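Local coordinates for DUF871 domain-containing protein (Enterococcus faecalis, PDB 2P0O), which is of unproven function but belongs to the MupG family and is probably a 6-phospho-N-acetylmuramidase built on a TIM barrel, at residues N17-I20 against I21-K25; I363-E366 against F367-L370. All coordinates share one frame; numbering follows the deposited sequence. Where two conformers were deposited one is given.

In the fold
Contacts 1 and 2 are both single helical stretches, far apart in the chain. Contact 1 is the first part of helix 17-28, the helix between the first two strands of the eight-stranded parallel barrel. Contact 2 is helix 363-370, which follows strand 354-359 of the C-terminal, cyclophilin-like region. Their centres lie 19 Å apart. They do not touch; their nearest atoms are about 7 Å from each other. Helix 363-370 nevertheless meets the barrel domain, because Phe367 packs on Leu29, just beyond the end of helix 17-28. The sodium ion is bound at Met211, Asp213 and Val216, residues that belong to neither contact.

Contact 1 of 2, residues N17-I20 against I21-K25; sequences NDTI and IYIKK
Ile20 and Lys24 lie side by side, one turn apart, on the first helix of a TIM barrel. Helix 17-28 lies in the crossover connection of the beta-alpha-beta unit with strands 4-8 and 33-38. The contact is local and follows the i to i+4 spacing of the alpha-helix.

Four backbone hydrogen bonds set the frame. Ile21 N donates to Asn17 O at 2.7 Å, and Tyr22 N to Asp18 O at 2.8 Å. Ile23 N reaches Thr19 O, and Lys24 N reaches Ile20 O at 3.0 Å. The last bond is almost straight, with an N-H...O angle of 178°.

The apolar contacts run along two flanks. On one, the aliphatic chain of Lys24 is extended beyond CG and runs alongside Ile20. Its CE lies 3.7 Å from Ile20 CG2. On the other, Ile23 passes at a slant to Thr19, with its CD1 4.0 Å from Thr19 CG2. The first torsion of Thr19 (chi1 -62°) sets CG2 anti to the backbone N and OG1 beside that N. The methyl thus serves the apolar contact, while OG1 is hydrogen-bonded to Thr16 OG1.

Ile20, Tyr22 and Ile23 join the helix to the rest of the domain. Ile20 and Ile23 both pack on Ile58 of helix 48-62, and Ile23 also meets Leu55. The buried Tyr22 and Ile23 both touch Ile7 of strand 4-8, so this side of the helix covers the barrel wall.

Thr19 O, which accepts the bond from Ile23 N, also has side-chain carbons around it. Tyr22 CB lies 3.3 Å from Thr19 O, which sits at the edge of the Tyr22 ring, near its plane. Ile23 CG1 lies 3.2 Å from Thr19 O.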
loop_
_atom_site.group_PDB
_atom_site.type_symbol
_atom_site.label_atom_id
_atom_site.label_comp_id
_atom_site.label_asym_id
_atom_site.label_seq_id
_atom_site.Cartn_x
_atom_site.Cartn_y
_atom_site.Cartn_z
ATOM N N ASN A 17 22.300 -6.065 4.621
ATOM C CA ASN A 17 21.684 -6.316 5.924
ATOM C C ASN A 17 20.466 -5.418 6.125
ATOM O O ASN A 17 19.440 -5.856 6.689
ATOM C CB ASN A 17 22.729 -6.161 7.020
ATOM C CG ASN A 17 23.857 -7.190 6.869
ATOM O OD1 ASN A 17 23.664 -8.242 6.248
ATOM N ND2 ASN A 17 25.032 -6.894 7.438
ATOM N N ASP A 18 20.564 -4.182 5.607
ATOM C CA ASP A 18 19.429 -3.289 5.569
ATOM C C ASP A 18 18.228 -3.940 4.896
ATOM O O ASP A 18 17.149 -3.907 5.438
ATOM C CB ASP A 18 19.793 -1.930 4.948
ATOM C CG ASP A 18 20.834 -1.177 5.798
ATOM O OD1 ASP A 18 20.974 -1.497 7.003
ATOM O OD2 ASP A 18 21.531 -0.287 5.262
ATOM N N THR A 19 18.445 -4.612 3.776
ATOM C CA THR A 19 17.365 -5.298 3.085
ATOM C C THR A 19 16.719 -6.418 3.908
ATOM O O THR A 19 15.484 -6.511 3.973
ATOM C CB THR A 19 17.834 -5.781 1.701
ATOM O OG1 THR A 19 18.196 -4.625 0.933
ATOM C CG2 THR A 19 16.727 -6.557 0.974
ATOM N N ILE A 20 17.546 -7.242 4.536
ATOM C CA ILE A 20 17.088 -8.291 5.452
ATOM C C ILE A 20 16.320 -7.693 6.656
ATOM O O ILE A 20 15.188 -8.103 6.944
ATOM C CB ILE A 20 18.270 -9.222 5.858
ATOM C CG1 ILE A 20 18.772 -9.969 4.617
ATOM C CG2 ILE A 20 17.879 -10.198 6.970
ATOM C CD1 ILE A 20 20.138 -10.604 4.775
ATOM N N ILE A 21 16.922 -6.718 7.337
ATOM C CA ILE A 21 16.232 -5.953 8.397
ATOM C C ILE A 21 14.841 -5.500 7.929
ATOM O O ILE A 21 13.828 -5.771 8.585
ATOM C CB ILE A 21 17.087 -4.758 8.897
ATOM C CG1 ILE A 21 18.247 -5.273 9.735
ATOM C CG2 ILE A 21 16.277 -3.824 9.776
ATOM C CD1 ILE A 21 19.471 -4.355 9.767
ATOM N N TYR A 22 14.813 -4.841 6.768
ATOM C CA TYR A 22 13.597 -4.398 6.128
ATOM C C TYR A 22 12.552 -5.492 5.917
ATOM O O TYR A 22 11.363 -5.304 6.265
ATOM C CB TYR A 22 13.940 -3.750 4.786
ATOM C CG TYR A 22 12.725 -3.313 3.963
ATOM C CD1 TYR A 22 11.908 -2.245 4.363
ATOM C CD2 TYR A 22 12.417 -3.957 2.756
ATOM C CE1 TYR A 22 10.787 -1.837 3.561
ATOM C CE2 TYR A 22 11.322 -3.574 1.967
ATOM C CZ TYR A 22 10.520 -2.512 2.360
ATOM O OH TYR A 22 9.451 -2.153 1.536
ATOM N N ILE A 23 12.969 -6.594 5.297
ATOM C CA ILE A 23 12.061 -7.711 5.008
ATOM C C ILE A 23 11.394 -8.234 6.306
ATOM O O ILE A 23 10.159 -8.358 6.400
ATOM C CB ILE A 23 12.788 -8.854 4.250
ATOM C CG1 ILE A 23 13.134 -8.425 2.819
ATOM C CG2 ILE A 23 11.926 -10.117 4.225
ATOM C CD1 ILE A 23 14.165 -9.343 2.134
ATOM N N LYS A 24 12.219 -8.477 7.310
ATOM C CA LYS A 24 11.756 -8.949 8.610
ATOM C C LYS A 24 10.783 -7.972 9.283
ATOM O O LYS A 24 9.739 -8.389 9.807
ATOM C CB LYS A 24 12.945 -9.245 9.535
ATOM C CG LYS A 24 13.809 -10.396 9.083
ATOM C CD LYS A 24 14.784 -10.840 10.205
ATOM C CE LYS A 24 15.875 -11.730 9.624
ATOM N NZ LYS A 24 16.541 -12.655 10.622
ATOM N N LYS A 25 11.116 -6.678 9.259
ATOM C CA LYS A 25 10.222 -5.663 9.818
ATOM C C LYS A 25 8.899 -5.592 9.068
ATOM O O LYS A 25 7.851 -5.465 9.680
ATOM C CB LYS A 25 10.870 -4.294 9.777
ATOM C CG LYS A 25 11.709 -4.020 10.986
ATOM C CD LYS A 25 12.448 -2.704 10.842
ATOM C CE LYS A 25 13.456 -2.596 11.977
ATOM N NZ LYS A 25 14.073 -1.252 11.909
#

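Contact 2 of 2, residues I363-E366 against F367-L370; sequences IENE and FRKL
Helix 363-370 is a short C-terminal helix that follows strand 354-359, and the contact joins its successive turns. Three i to i+4 backbone bonds hold it. Phe367 N donates to Ile363 O at 3.0 Å, Arg368 N to Glu364 O, and Lys369 N to Asn365 O at 2.9 Å. The third is the most bent, at 139°. Lys369 N also makes a weak bond to Glu366 O, so this N-H is shared between two carbonyls.

Arg368 folds back along the helix. With a bend at chi3 (-63°), the chain brings the guanidinium back over the preceding turn, Glu364 O lying 4.0 Å above its plane. Asn365 has two conformers, and its contacts with Arg368 are tentative because they hold for one of them. In that conformer the two side chains cross at about a right angle, while the amide and guanidinium planes are 23° apart. A weak hydrogen bond then joins Arg368 NE to Asn365 OD1 at 3.5 Å.

Glu366 and Lys369 lie side by side and point the same way. A salt bridge links Glu366 OE2 to Lys369 NZ at 3.3 Å, but the place of OE2 is doubtful.

Ile363 and Phe367 face the protein and pack on Ala232 of helix 228-240. Ile363 also touches Val358 of strand 354-359, as does the side chain of Glu366.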
loop_
_atom_site.group_PDB
_atom_site.type_symbol
_atom_site.label_atom_id
_atom_site.label_comp_id
_atom_site.label_asym_id
_atom_site.label_seq_id
_atom_site.Cartn_x
_atom_site.Cartn_y
_atom_site.Cartn_z
ATOM N N ILE A 363 5.663 10.685 14.446
ATOM C CA ILE A 363 5.042 9.430 14.038
ATOM C C ILE A 363 5.935 8.218 14.374
ATOM O O ILE A 363 5.456 7.224 14.925
ATOM C CB ILE A 363 4.623 9.453 12.558
ATOM C CG1 ILE A 363 3.190 10.006 12.437
ATOM C CG2 ILE A 363 4.666 8.011 11.932
ATOM C CD1 ILE A 363 2.618 9.962 11.020
ATOM N N GLU A 364 7.231 8.320 14.070
ATOM C CA GLU A 364 8.167 7.236 14.354
ATOM C C GLU A 364 8.240 6.838 15.836
ATOM O O GLU A 364 8.146 5.652 16.152
ATOM C CB GLU A 364 9.550 7.541 13.790
ATOM C CG GLU A 364 9.562 7.678 12.260
ATOM C CD GLU A 364 9.523 9.133 11.749
ATOM O OE1 GLU A 364 8.688 9.948 12.255
ATOM O OE2 GLU A 364 10.349 9.442 10.836
ATOM N N ASN A 365 8.396 7.806 16.735
ATOM C CA ASN A 365 8.431 7.473 18.162
ATOM C C ASN A 365 7.071 7.094 18.721
ATOM O O ASN A 365 6.983 6.346 19.695
ATOM C CB ASN A 365 9.061 8.567 19.032
ATOM C CG ASN A 365 9.336 8.085 20.465
ATOM O OD1 ASN A 365 9.756 6.947 20.684
ATOM N ND2 ASN A 365 9.074 8.944 21.441
ATOM N N GLU A 366 6.015 7.587 18.105
ATOM C CA GLU A 366 4.687 7.238 18.550
ATOM C C GLU A 366 4.459 5.739 18.280
ATOM O O GLU A 366 3.947 5.033 19.145
ATOM C CB GLU A 366 3.683 8.103 17.812
ATOM C CG GLU A 366 2.577 8.639 18.648
ATOM C CD GLU A 366 3.043 9.435 19.857
ATOM O OE1 GLU A 366 3.622 10.549 19.720
ATOM O OE2 GLU A 366 2.814 8.921 20.954
ATOM N N PHE A 367 4.885 5.247 17.103
ATOM C CA PHE A 367 4.819 3.810 16.833
ATOM C C PHE A 367 5.774 2.991 17.713
ATOM O O PHE A 367 5.415 1.887 18.141
ATOM C CB PHE A 367 5.044 3.467 15.359
ATOM C CG PHE A 367 4.919 1.978 15.072
ATOM C CD1 PHE A 367 3.714 1.314 15.287
ATOM C CD2 PHE A 367 6.012 1.242 14.625
ATOM C CE1 PHE A 367 3.599 -0.050 15.070
ATOM C CE2 PHE A 367 5.900 -0.132 14.396
ATOM C CZ PHE A 367 4.688 -0.774 14.625
ATOM N N ARG A 368 6.970 3.525 17.983
ATOM C CA ARG A 368 7.928 2.885 18.890
ATOM C C ARG A 368 7.338 2.652 20.285
ATOM O O ARG A 368 7.611 1.631 20.936
ATOM C CB ARG A 368 9.192 3.755 19.045
ATOM C CG ARG A 368 10.471 3.101 18.574
ATOM C CD ARG A 368 11.729 3.911 19.007
ATOM N NE ARG A 368 11.782 5.265 18.420
ATOM C CZ ARG A 368 12.019 5.550 17.132
ATOM N NH1 ARG A 368 12.224 4.581 16.237
ATOM N NH2 ARG A 368 12.037 6.822 16.731
ATOM N N LYS A 369 6.538 3.622 20.725
ATOM C CA LYS A 369 5.971 3.626 22.060
ATOM C C LYS A 369 5.057 2.439 22.234
ATOM O O LYS A 369 5.053 1.813 23.278
ATOM C CB LYS A 369 5.208 4.927 22.324
ATOM C CG LYS A 369 6.100 6.121 22.642
ATOM C CD LYS A 369 5.444 7.018 23.681
ATOM C CE LYS A 369 4.215 7.695 23.121
ATOM N NZ LYS A 369 3.013 7.432 23.939
ATOM N N LEU A 370 4.291 2.131 21.194
ATOM C CA LEU A 370 3.394 0.993 21.205
ATOM C C LEU A 370 4.074 -0.315 21.575
ATOM O O LEU A 370 3.455 -1.180 22.194
ATOM C CB LEU A 370 2.728 0.843 19.836
ATOM C CG LEU A 370 1.378 1.501 19.598
ATOM C CD1 LEU A 370 0.235 0.607 20.094
ATOM C CD2 LEU A 370 1.272 2.857 20.280
#